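Local atomic coordinates of phosphate transporter (Thermotoga maritima MSB8, PDB entry 6L85), a protein that imports phosphate across the membrane in a sodium-dependent manner and is probably a bacterial relative of the human SLC20 carriers. Residues G32-I36 with K240-I244; V60-V65 with V259-P265; A86-A90 with S109-M114. All blocks are in the same frame, centred on the assembly; numbering follows the deposited sequence.

Interaction 1 of 3, residues G32-I36 with K240-I244. With NA (sodium ion), chain S.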
# COMPACT_ATOMS: atom_id res chain seq x y z
N GLY B 32 19.59 10.21 -11.78
CA GLY B 32 20.54 11.21 -12.21
C GLY B 32 21.20 11.95 -11.05
O GLY B 32 22.35 12.38 -11.17
N ALA B 33 20.48 12.13 -9.95
CA ALA B 33 21.08 12.65 -8.73
C ALA B 33 21.86 11.58 -7.96
O ALA B 33 22.35 11.86 -6.87
CB ALA B 33 19.98 13.25 -7.84
N ARG B 34 21.95 10.37 -8.51
CA ARG B 34 22.53 9.19 -7.88
C ARG B 34 21.90 8.87 -6.52
O ARG B 34 22.52 8.20 -5.69
CB ARG B 34 24.07 9.30 -7.74
CG ARG B 34 24.78 9.98 -8.91
CD ARG B 34 25.08 9.02 -10.06
NE ARG B 34 25.15 9.71 -11.36
CZ ARG B 34 24.64 9.25 -12.51
NH1 ARG B 34 24.01 8.08 -12.56
NH2 ARG B 34 24.77 9.96 -13.62
N ALA B 35 20.66 9.29 -6.28
CA ALA B 35 20.00 8.88 -5.04
C ALA B 35 19.75 7.38 -5.00
O ALA B 35 19.61 6.80 -3.91
CB ALA B 35 18.68 9.64 -4.87
N ILE B 36 19.70 6.72 -6.17
CA ILE B 36 19.51 5.28 -6.26
C ILE B 36 20.18 4.81 -7.55
O ILE B 36 20.44 5.60 -8.46
CB ILE B 36 18.02 4.84 -6.24
CG1 ILE B 36 17.19 5.56 -7.31
CG2 ILE B 36 17.36 5.05 -4.88
CD1 ILE B 36 15.77 5.05 -7.37
N LYS B 240 17.50 14.97 -1.49
CA LYS B 240 18.03 13.85 -2.26
C LYS B 240 17.37 12.55 -1.83
O LYS B 240 17.09 11.68 -2.66
CB LYS B 240 19.53 13.75 -2.07
CG LYS B 240 20.14 12.52 -2.68
CD LYS B 240 21.60 12.41 -2.32
CE LYS B 240 22.37 11.71 -3.41
NZ LYS B 240 23.78 11.50 -2.97
N ARG B 241 17.15 12.39 -0.53
CA ARG B 241 16.47 11.18 -0.10
C ARG B 241 14.97 11.25 -0.38
O ARG B 241 14.37 10.25 -0.80
CB ARG B 241 16.77 10.91 1.37
CG ARG B 241 18.26 10.59 1.63
CD ARG B 241 18.61 9.15 1.22
NE ARG B 241 17.60 8.20 1.67
CZ ARG B 241 17.60 6.89 1.37
NH1 ARG B 241 18.57 6.38 0.62
NH2 ARG B 241 16.63 6.10 1.83
N ALA B 242 14.34 12.41 -0.18
CA ALA B 242 12.89 12.54 -0.35
C ALA B 242 12.45 12.43 -1.81
O ALA B 242 11.29 12.05 -2.10
CB ALA B 242 12.43 13.87 0.24
N GLN B 243 13.34 12.75 -2.75
CA GLN B 243 12.97 12.64 -4.16
C GLN B 243 12.91 11.19 -4.62
O GLN B 243 12.36 10.90 -5.68
CB GLN B 243 13.90 13.50 -5.03
CG GLN B 243 15.25 12.92 -5.36
CD GLN B 243 15.66 13.26 -6.79
OE1 GLN B 243 15.07 12.75 -7.74
NE2 GLN B 243 16.65 14.14 -6.94
N ILE B 244 13.36 10.24 -3.79
CA ILE B 244 13.04 8.84 -4.05
C ILE B 244 11.54 8.60 -3.85
O ILE B 244 10.88 7.94 -4.66
CB ILE B 244 13.89 7.94 -3.14
CG1 ILE B 244 15.37 8.22 -3.38
CG2 ILE B 244 13.57 6.43 -3.38
CD1 ILE B 244 16.30 7.50 -2.41
NA NA S . 12.92 11.61 -7.92
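Lys240 opens the contact by laying its long side chain over the turn of Ala33 to Ala35. With CG anti to the backbone N (chi1 173°) and the chain extended beyond it, CG passes Ala35 CB and the Lys240 CE methylene reaches 3.5 Å from Ala33 O. Shortening this residue to an alanine is likely to leave Ala33 O and the flank of Ala35 without the aliphatic chain that lies against them. The backbone of Lys240 takes part too, since its O lies 3.4 Å from Ala35 CB. One turn on, Gln243 faces two ways. Its NE2 stands 3.6 Å from Ala33 CB and is hydrogen-bonded to Asn320. Gln243 OE1 and Gln243 O each coordinate the sodium ion at 2.4 Å. Because CG lies between the backbone N and the carbonyl carbon (chi1 80°) and the chain bends at chi2, the side chain folds back so that one residue grips the ion twice. Ile244 CG1 meets Ala35 CB at 3.9 Å, and the two isoleucine side chains cross at a slant, Ile244 CD1 coming to 3.6 Å from Ile36 CG2. A Schellman motif ends helix 2-32, with Arg34 at positive phi and salt-bridged to Glu313, and turns the chain into the loop. The contact thus borders a sodium site shared by helix 2-32, through Thr29, and helix 231-258, through Gln243 and Ser247, with Asp327 completing it.

Interaction 2 of 3, residues V60-V65 with V259-P265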
# COMPACT_ATOMS: atom_id res chain seq x y z
N VAL B 60 -9.08 5.63 -16.84
CA VAL B 60 -8.66 6.00 -18.18
C VAL B 60 -8.89 4.84 -19.16
O VAL B 60 -9.10 5.08 -20.37
CB VAL B 60 -7.19 6.47 -18.17
CG1 VAL B 60 -6.73 6.82 -19.59
CG2 VAL B 60 -7.03 7.65 -17.23
N SER B 61 -8.82 3.59 -18.68
CA SER B 61 -9.12 2.44 -19.54
C SER B 61 -10.53 2.55 -20.15
O SER B 61 -10.74 2.16 -21.31
CB SER B 61 -8.98 1.13 -18.75
OG SER B 61 -7.67 0.99 -18.22
N GLN B 62 -11.49 3.07 -19.39
CA GLN B 62 -12.83 3.29 -19.94
C GLN B 62 -12.81 4.28 -21.11
O GLN B 62 -13.50 4.09 -22.12
CB GLN B 62 -13.77 3.79 -18.85
CG GLN B 62 -14.16 2.73 -17.85
CD GLN B 62 -14.53 3.34 -16.53
OE1 GLN B 62 -15.01 4.49 -16.49
NE2 GLN B 62 -14.30 2.61 -15.43
N THR B 63 -12.01 5.35 -20.99
CA THR B 63 -11.94 6.34 -22.07
C THR B 63 -11.30 5.75 -23.31
O THR B 63 -11.77 5.97 -24.43
CB THR B 63 -11.18 7.57 -21.61
OG1 THR B 63 -11.80 8.08 -20.42
CG2 THR B 63 -11.19 8.66 -22.70
N ILE B 64 -10.23 4.98 -23.14
CA ILE B 64 -9.65 4.31 -24.30
C ILE B 64 -10.68 3.39 -24.96
O ILE B 64 -10.72 3.27 -26.19
CB ILE B 64 -8.37 3.54 -23.91
CG1 ILE B 64 -7.30 4.53 -23.42
CG2 ILE B 64 -7.83 2.70 -25.08
CD1 ILE B 64 -6.90 5.59 -24.42
N VAL B 65 -11.53 2.74 -24.16
CA VAL B 65 -12.48 1.80 -24.77
C VAL B 65 -13.55 2.54 -25.59
O VAL B 65 -13.87 2.13 -26.71
CB VAL B 65 -13.10 0.88 -23.70
CG1 VAL B 65 -14.31 0.15 -24.26
CG2 VAL B 65 -12.06 -0.16 -23.24
N VAL B 259 -1.77 2.41 -17.77
CA VAL B 259 -2.12 1.00 -17.99
C VAL B 259 -3.23 0.92 -19.03
O VAL B 259 -3.26 -0.02 -19.82
CB VAL B 259 -2.49 0.26 -16.68
CG1 VAL B 259 -3.84 0.73 -16.10
CG2 VAL B 259 -2.48 -1.28 -16.91
N ALA B 260 -4.10 1.93 -19.09
CA ALA B 260 -5.12 2.04 -20.13
C ALA B 260 -4.59 1.83 -21.54
O ALA B 260 -5.30 1.26 -22.38
CB ALA B 260 -5.81 3.41 -20.06
N ASN B 261 -3.35 2.26 -21.84
CA ASN B 261 -2.90 2.15 -23.23
C ASN B 261 -2.76 0.71 -23.68
O ASN B 261 -2.76 0.44 -24.90
CB ASN B 261 -1.58 2.89 -23.44
CG ASN B 261 -1.64 4.33 -22.97
OD1 ASN B 261 -2.73 4.93 -22.85
ND2 ASN B 261 -0.48 4.91 -22.73
N ALA B 262 -2.65 -0.22 -22.74
CA ALA B 262 -2.69 -1.65 -23.06
C ALA B 262 -3.98 -2.31 -22.61
O ALA B 262 -4.50 -3.18 -23.31
CB ALA B 262 -1.50 -2.37 -22.44
N ALA B 263 -4.55 -1.88 -21.47
CA ALA B 263 -5.70 -2.54 -20.89
C ALA B 263 -7.01 -2.15 -21.57
O ALA B 263 -7.95 -2.97 -21.58
CB ALA B 263 -5.78 -2.25 -19.38
N GLY B 264 -7.13 -0.92 -22.08
CA GLY B 264 -8.30 -0.52 -22.82
C GLY B 264 -8.55 -1.38 -24.05
O GLY B 264 -9.62 -1.98 -24.19
N PRO B 265 -7.56 -1.50 -24.94
CA PRO B 265 -7.79 -2.37 -26.12
C PRO B 265 -8.07 -3.81 -25.75
O PRO B 265 -8.99 -4.43 -26.32
CB PRO B 265 -6.48 -2.21 -26.92
CG PRO B 265 -5.98 -0.82 -26.54
CD PRO B 265 -6.30 -0.74 -25.05
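Ser61 and Ala260 bring their CA atoms to 4.1 Å where helix 60-65 meets helix 260-265, the axes of these short segments passing 7.8 Å apart at closest, with a crossing angle of -56°. So close an approach works because small residues face the first helix. Ala260 points its methyl at the backbone between Val60 and Ser61, with CB 3.3 Å from Ser61 N. Val60 flanks that methyl with CG1, which stands anti to its own backbone N (chi1 179°), and Ile64 closes in one turn later with CG1 at 3.8 Å from Ala260 CB. Ser61 OG is hydrogen-bonded to the O of Gly57, just before the helix begins, and toward the second helix it makes packing contacts, chiefly with Ala260 CA and CB, and more distantly with Ala263 CB.

Gly264, one turn beyond Ala260, continues the small surface. This is close helix-helix packing through small residues, familiar from membrane proteins, and here it joins the short helix 58-66 to helix 260-275 in the buried part of the phosphate transporter family fold. The lack of a side chain on Gly264 lets Ile64 CG2 rest 4.0 Å from Gly264 CA. The same methyl reaches Pro265 CD, the two side chains meeting at a slant. Pro265 has no N-H to give to the preceding turn, and the helix kinks there. Val65 CG2 comes to 3.2 Å from Gly264 O, a close methyl-to-carbonyl approach on the Ser61 side of Ile64. The CB of Asn261 points away from helix 60-65, and its ND2 is hydrogen-bonded to the hydroxyls of Thr106 and Thr107, the latter a ligand of a bound sodium ion.

Interaction 3 of 3, residues A86-A90 with S109-M114; sequences ALIAA and SIVGGM
Ala86 lies against Gly113, their CA atoms 4.1 Å apart, in close helix-helix packing through small residues, an alanine of one helix against a glycine of the other, buried within the transporter's helical bundle. Helices 86-90 and 109-114 run at 135° to each other, the axes of these segments 8.3 Å apart. The tight end lies at Ala86: with no side chain on Gly113 to hold it off, Ala86 CB touches Gly113 C at 3.6 Å. Met114, bent at chi2 and chi3, curls its thioether back beside the same methyl, bringing SD to 3.7 Å from Ala86 CB.

Toward Ala90 the fit is looser. The CA atoms of Ala90 and Ser109 stand 5.2 Å apart, and Ala90 CB meets Ser109 CB at 4.0 Å; Ser109 OG is instead hydrogen-bonded to the O of Ser105, just ahead of helix 106-121. This looser end is not a solvent side, since every touching residue is buried and Met14 of helix 2-32 packs against Ala90 and Ile110. Ile110 bridges the two ends. With CG1 anti to the backbone N (chi1 -169°) and chi2 turned to 70°, it lays CD1 in the notch beside both alanines, 3.9 Å from Ala90 CB and 3.7 Å from Ala86 O.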
# COMPACT_ATOMS: atom_id res chain seq x y z
N ALA B 86 -4.55 -1.68 -33.38
CA ALA B 86 -3.97 -0.56 -32.64
C ALA B 86 -2.84 -1.03 -31.72
O ALA B 86 -1.78 -0.39 -31.65
CB ALA B 86 -5.06 0.16 -31.85
N LEU B 87 -3.05 -2.13 -30.99
CA LEU B 87 -2.00 -2.64 -30.11
C LEU B 87 -0.75 -2.99 -30.91
O LEU B 87 0.36 -2.59 -30.54
CB LEU B 87 -2.48 -3.88 -29.33
CG LEU B 87 -3.43 -3.72 -28.12
CD1 LEU B 87 -3.97 -5.07 -27.66
CD2 LEU B 87 -2.78 -2.99 -26.92
N ILE B 88 -0.92 -3.73 -32.01
CA ILE B 88 0.22 -4.09 -32.87
C ILE B 88 0.98 -2.84 -33.31
O ILE B 88 2.21 -2.76 -33.18
CB ILE B 88 -0.27 -4.89 -34.10
CG1 ILE B 88 -0.82 -6.25 -33.69
CG2 ILE B 88 0.87 -5.05 -35.11
CD1 ILE B 88 -1.07 -7.19 -34.88
N ALA B 89 0.24 -1.84 -33.83
CA ALA B 89 0.88 -0.68 -34.45
C ALA B 89 1.60 0.17 -33.42
O ALA B 89 2.75 0.61 -33.64
CB ALA B 89 -0.15 0.16 -35.21
N ALA B 90 0.92 0.46 -32.30
CA ALA B 90 1.52 1.26 -31.25
C ALA B 90 2.74 0.56 -30.67
O ALA B 90 3.80 1.18 -30.51
CB ALA B 90 0.50 1.58 -30.16
N SER B 109 0.47 7.34 -29.10
CA SER B 109 0.59 6.21 -30.01
C SER B 109 -0.67 5.36 -30.03
O SER B 109 -1.18 5.01 -31.10
CB SER B 109 1.80 5.35 -29.63
OG SER B 109 2.91 6.20 -29.41
N ILE B 110 -1.21 5.01 -28.85
CA ILE B 110 -2.34 4.09 -28.87
C ILE B 110 -3.61 4.81 -29.34
O ILE B 110 -4.45 4.21 -30.02
CB ILE B 110 -2.54 3.37 -27.51
CG1 ILE B 110 -3.54 2.21 -27.66
CG2 ILE B 110 -3.03 4.28 -26.42
CD1 ILE B 110 -3.00 1.04 -28.49
N VAL B 111 -3.76 6.10 -29.01
CA VAL B 111 -4.92 6.85 -29.48
C VAL B 111 -4.88 6.99 -31.00
O VAL B 111 -5.90 6.82 -31.69
CB VAL B 111 -5.02 8.21 -28.78
CG1 VAL B 111 -6.06 9.13 -29.48
CG2 VAL B 111 -5.38 8.02 -27.31
N GLY B 112 -3.70 7.26 -31.55
CA GLY B 112 -3.54 7.24 -32.99
C GLY B 112 -3.90 5.90 -33.59
O GLY B 112 -4.57 5.83 -34.63
N GLY B 113 -3.46 4.80 -32.96
CA GLY B 113 -3.83 3.49 -33.45
C GLY B 113 -5.34 3.31 -33.54
O GLY B 113 -5.87 2.84 -34.56
N MET B 114 -6.05 3.70 -32.49
CA MET B 114 -7.50 3.51 -32.44
C MET B 114 -8.20 4.41 -33.46
O MET B 114 -9.15 3.99 -34.13
CB MET B 114 -8.02 3.79 -31.02
CG MET B 114 -7.49 2.82 -29.93
SD MET B 114 -8.21 1.19 -30.14
CE MET B 114 -9.87 1.56 -29.56

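Burial and chemistry change together across the three contacts. Interaction 1 is a surface contact of a loop with a helix, and it alone includes a sodium ligand and long charged side chains. Interactions 2 and 3 are buried helix pairs built on alanine, glycine and aliphatic groups, lying on the other side of the chain's centre from interaction 1, with their own centres about 11 Å apart. They touch: Asn261 O lies 3.4 Å from Ile110 CG1, and Pro265 packs on Leu87, so helix 260-275 continues from one contact into the next. Interactions 1 and 2 do not touch, but helices 231-258 and 260-275, which supply their second segments, are consecutive in the chain.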